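Local coordinates for protein PppA (Pseudomonas aeruginosa, PDB 6JKV) that probably dephosphorylates serine and threonine residues of proteins as a manganese-binding PP2C-family phosphatase that regulates type VI secretion, at residues A[140-145]-A[153-158]. Residues are numbered along the deposited sequence; the frame is centred on the assembly and turned at random.
Sequences DSRLYR and AISRDH
R142 grips the carboxylate of D157 side-on, giving NE to OD1 and NH2 to OD2. The salt bridge is tightest between R142 NH2 and D157 OD2, 2.8 Å apart and nearly straight at 160°. That oxygen lies at the edge of the guanidinium, in its plane, yet is met from above the carboxylate plane; the two flat groups are turned 49° against each other. The third nitrogen, NH1, donates to Y144 OH at 2.8 Å, again in the guanidinium plane, so the rotation of the arginine head is set from two sides.

Beside this pair, S155 takes the place of a backbone partner. With chi1 at 66°, its hydroxyl turns between its own N and carbonyl carbon and OG accepts from L143 N at 2.9 Å. L143 O in turn receives both I154 N and S155 N, at 2.9 Å and 3.3 Å, and a water as well. I154 lies alongside L143, pointing the same way, its CB 3.8 Å from L143 CD2, while CG1 and CD1 reach the CB of R145; A199 and L201 of strand 197-202 continue this apolar layer.

Two further waters stitch the loop down: one joins D140 O to D157 OD2, the other S141 O, S155 OG and D157 OD1. The non-hydrogen-bonded pair Y144–A153 is the last bridge here between strands 142-147 and 150-153; beyond it L143 O still takes two backbone N-H groups, and then S155 OG, the D157 carboxylate and the waters take over. This edge belongs to one sheet of the PP2C beta-sandwich and leads to D140, whose side chain is about 3 Å from that of the manganese ligand D214 at their nearest atoms and about 5 Å from a bound manganese, beside the metal site.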
ATOM      1  N   ASP A 140      -0.189  -6.878  -4.561  1.00 18.22           N
ATOM      2  CA  ASP A 140       0.643  -7.608  -3.569  1.00 18.58           C
ATOM      3  C   ASP A 140       1.345  -6.606  -2.646  1.00 18.64           C
ATOM      4  O   ASP A 140       2.353  -6.981  -2.015  1.00 18.16           O
ATOM      5  CB  ASP A 140       1.653  -8.520  -4.265  1.00 19.60           C
ATOM      6  CG  ASP A 140       2.589  -7.789  -5.217  1.00 19.20           C
ATOM      7  OD1 ASP A 140       2.486  -6.559  -5.317  1.00 17.68           O
ATOM      8  OD2 ASP A 140       3.407  -8.462  -5.862  1.00 21.26           O
ATOM      9  N   SER A 141       0.857  -5.367  -2.599  1.00 17.65           N
ATOM     10  CA  SER A 141       1.205  -4.394  -1.539  1.00 16.46           C
ATOM     11  C   SER A 141       0.308  -4.682  -0.333  1.00 16.39           C
ATOM     12  O   SER A 141      -0.888  -4.998  -0.538  1.00 17.37           O
ATOM     13  CB  SER A 141       1.075  -2.981  -2.025  1.00 15.95           C
ATOM     14  OG  SER A 141       2.047  -2.676  -3.014  1.00 14.79           O
ATOM     15  N   ARG A 142       0.873  -4.620   0.868  1.00 15.08           N
ATOM     16  CA  ARG A 142       0.241  -5.200   2.070  1.00 16.13           C
ATOM     17  C   ARG A 142      -0.073  -4.109   3.092  1.00 16.13           C
ATOM     18  O   ARG A 142       0.614  -3.051   3.129  1.00 16.43           O
ATOM     19  CB  ARG A 142       1.138  -6.283   2.670  1.00 16.28           C
ATOM     20  CG  ARG A 142       1.225  -7.532   1.811  1.00 17.27           C
ATOM     21  CD  ARG A 142       2.315  -8.459   2.287  1.00 17.90           C
ATOM     22  NE  ARG A 142       2.403  -9.659   1.468  1.00 19.74           N
ATOM     23  CZ  ARG A 142       2.914 -10.813   1.875  1.00 21.54           C
ATOM     24  NH1 ARG A 142       3.377 -10.942   3.108  1.00 22.54           N
ATOM     25  NH2 ARG A 142       2.952 -11.841   1.047  1.00 22.66           N
ATOM     26  N   LEU A 143      -1.115  -4.370   3.876  1.00 16.23           N
ATOM     27  CA  LEU A 143      -1.364  -3.710   5.172  1.00 15.83           C
ATOM     28  C   LEU A 143      -1.276  -4.759   6.279  1.00 16.00           C
ATOM     29  O   LEU A 143      -1.952  -5.811   6.174  1.00 15.05           O
ATOM     30  CB  LEU A 143      -2.736  -3.050   5.174  1.00 16.00           C
ATOM     31  CG  LEU A 143      -3.188  -2.596   6.555  1.00 16.45           C
ATOM     32  CD1 LEU A 143      -2.478  -1.308   6.946  1.00 16.15           C
ATOM     33  CD2 LEU A 143      -4.692  -2.441   6.604  1.00 17.42           C
ATOM     34  N   TYR A 144      -0.470  -4.459   7.294  1.00 15.89           N
ATOM     35  CA  TYR A 144      -0.374  -5.233   8.550  1.00 16.78           C
ATOM     36  C   TYR A 144      -0.872  -4.381   9.716  1.00 16.99           C
ATOM     37  O   TYR A 144      -0.766  -3.148   9.667  1.00 16.77           O
ATOM     38  CB  TYR A 144       1.067  -5.638   8.842  1.00 17.16           C
ATOM     39  CG  TYR A 144       1.700  -6.608   7.881  1.00 18.48           C
ATOM     40  CD1 TYR A 144       2.303  -6.161   6.715  1.00 18.23           C
ATOM     41  CD2 TYR A 144       1.753  -7.960   8.166  1.00 18.63           C
ATOM     42  CE1 TYR A 144       2.920  -7.046   5.847  1.00 18.57           C
ATOM     43  CE2 TYR A 144       2.367  -8.854   7.311  1.00 19.20           C
ATOM     44  CZ  TYR A 144       2.956  -8.395   6.149  1.00 18.75           C
ATOM     45  OH  TYR A 144       3.586  -9.264   5.301  1.00 19.96           O
ATOM     46  N   ARG A 145      -1.380  -5.041  10.748  1.00 17.66           N
ATOM     47  CA  ARG A 145      -1.697  -4.378  12.033  1.00 18.40           C
ATOM     48  C   ARG A 145      -0.835  -4.990  13.133  1.00 20.03           C
ATOM     49  O   ARG A 145      -0.800  -6.217  13.241  1.00 23.14           O
ATOM     50  CB  ARG A 145      -3.181  -4.507  12.366  1.00 18.73           C
ATOM     51  CG  ARG A 145      -3.503  -4.110  13.800  1.00 18.73           C
ATOM     52  CD  ARG A 145      -4.977  -4.105  14.107  1.00 19.27           C
ATOM     53  NE  ARG A 145      -5.537  -5.438  13.999  1.00 19.77           N
ATOM     54  CZ  ARG A 145      -6.830  -5.718  14.069  1.00 20.58           C
ATOM     55  NH1 ARG A 145      -7.710  -4.745  14.244  1.00 20.98           N
ATOM     56  NH2 ARG A 145      -7.236  -6.966  13.924  1.00 21.10           N
ATOM     57  N   ALA A 153      -1.554  -9.893   9.339  1.00 18.48           N
ATOM     58  CA  ALA A 153      -1.766  -9.503   7.934  1.00 19.34           C
ATOM     59  C   ALA A 153      -3.248  -9.184   7.760  1.00 19.08           C
ATOM     60  O   ALA A 153      -4.076 -10.050   8.057  1.00 20.80           O
ATOM     61  CB  ALA A 153      -1.312 -10.606   7.002  1.00 20.06           C
ATOM     62  N   ILE A 154      -3.561  -7.967   7.327  1.00 18.84           N
ATOM     63  CA  ILE A 154      -4.966  -7.532   7.090  1.00 17.95           C
ATOM     64  C   ILE A 154      -5.311  -7.775   5.624  1.00 17.02           C
ATOM     65  O   ILE A 154      -6.350  -8.375   5.348  1.00 17.31           O
ATOM     66  CB  ILE A 154      -5.162  -6.065   7.507  1.00 17.36           C
ATOM     67  CG1 ILE A 154      -4.762  -5.854   8.972  1.00 17.69           C
ATOM     68  CG2 ILE A 154      -6.595  -5.633   7.252  1.00 17.47           C
ATOM     69  CD1 ILE A 154      -5.420  -6.819   9.939  1.00 17.95           C
ATOM     70  N   SER A 155      -4.461  -7.320   4.714  1.00 16.83           N
ATOM     71  CA  SER A 155      -4.654  -7.558   3.269  1.00 17.40           C
ATOM     72  C   SER A 155      -4.127  -8.950   2.922  1.00 18.06           C
ATOM     73  O   SER A 155      -3.298  -9.490   3.674  1.00 17.80           O
ATOM     74  CB  SER A 155      -4.003  -6.497   2.431  1.00 17.11           C
ATOM     75  OG  SER A 155      -2.594  -6.560   2.569  1.00 16.66           O
ATOM     76  N   ARG A 156      -4.596  -9.490   1.804  1.00 19.31           N
ATOM     77  CA  ARG A 156      -4.142 -10.788   1.253  1.00 20.82           C
ATOM     78  C   ARG A 156      -3.815 -10.582  -0.225  1.00 20.96           C
ATOM     79  O   ARG A 156      -4.688 -10.113  -0.976  1.00 21.43           O
ATOM     80  CB  ARG A 156      -5.211 -11.867   1.443  1.00 22.66           C
ATOM     81  CG  ARG A 156      -5.105 -13.008   0.443  1.00 24.26           C
ATOM     82  CD  ARG A 156      -5.986 -14.179   0.794  1.00 26.73           C
ATOM     83  NE  ARG A 156      -5.443 -14.924   1.922  1.00 28.09           N
ATOM     84  CZ  ARG A 156      -5.943 -16.058   2.385  1.00 28.52           C
ATOM     85  NH1 ARG A 156      -7.015 -16.591   1.818  1.00 30.47           N
ATOM     86  NH2 ARG A 156      -5.365 -16.665   3.409  1.00 29.52           N
ATOM     87  N   ASP A 157      -2.600 -10.952  -0.626  1.00 19.84           N
ATOM     88  CA  ASP A 157      -2.046 -10.619  -1.959  1.00 19.76           C
ATOM     89  C   ASP A 157      -3.019 -11.088  -3.043  1.00 20.74           C
ATOM     90  O   ASP A 157      -3.500 -12.237  -2.969  1.00 21.10           O
ATOM     91  CB  ASP A 157      -0.666 -11.243  -2.149  1.00 20.07           C
ATOM     92  CG  ASP A 157       0.435 -10.611  -1.304  1.00 19.61           C
ATOM     93  OD1 ASP A 157       0.171  -9.571  -0.659  1.00 21.60           O
ATOM     94  OD2 ASP A 157       1.551 -11.163  -1.291  1.00 18.49           O
ATOM     95  N   HIS A 158      -3.312 -10.212  -4.004  1.00 20.99           N
ATOM     96  CA  HIS A 158      -3.930 -10.590  -5.296  1.00 20.78           C
ATOM     97  C   HIS A 158      -2.803 -11.044  -6.217  1.00 21.86           C
ATOM     98  O   HIS A 158      -2.314 -10.236  -7.019  1.00 21.16           O
ATOM     99  CB  HIS A 158      -4.734  -9.434  -5.883  1.00 20.32           C
ATOM    100  CG  HIS A 158      -5.859  -9.007  -5.010  1.00 20.27           C
ATOM    101  ND1 HIS A 158      -5.993  -7.705  -4.579  1.00 19.75           N
ATOM    102  CD2 HIS A 158      -6.891  -9.701  -4.483  1.00 19.96           C
ATOM    103  CE1 HIS A 158      -7.072  -7.611  -3.833  1.00 20.13           C
ATOM    104  NE2 HIS A 158      -7.638  -8.826  -3.757  1.00 20.06           N
TER
HETATM  105  O   HOH W   1       3.563  -9.035  -1.092  1.00 29.83           O
HETATM  106  O   HOH W   2      -1.833  -7.670   0.161  1.00 25.39           O
HETATM  107  O   HOH W   3      -0.624  -8.197   4.794  1.00 32.47           O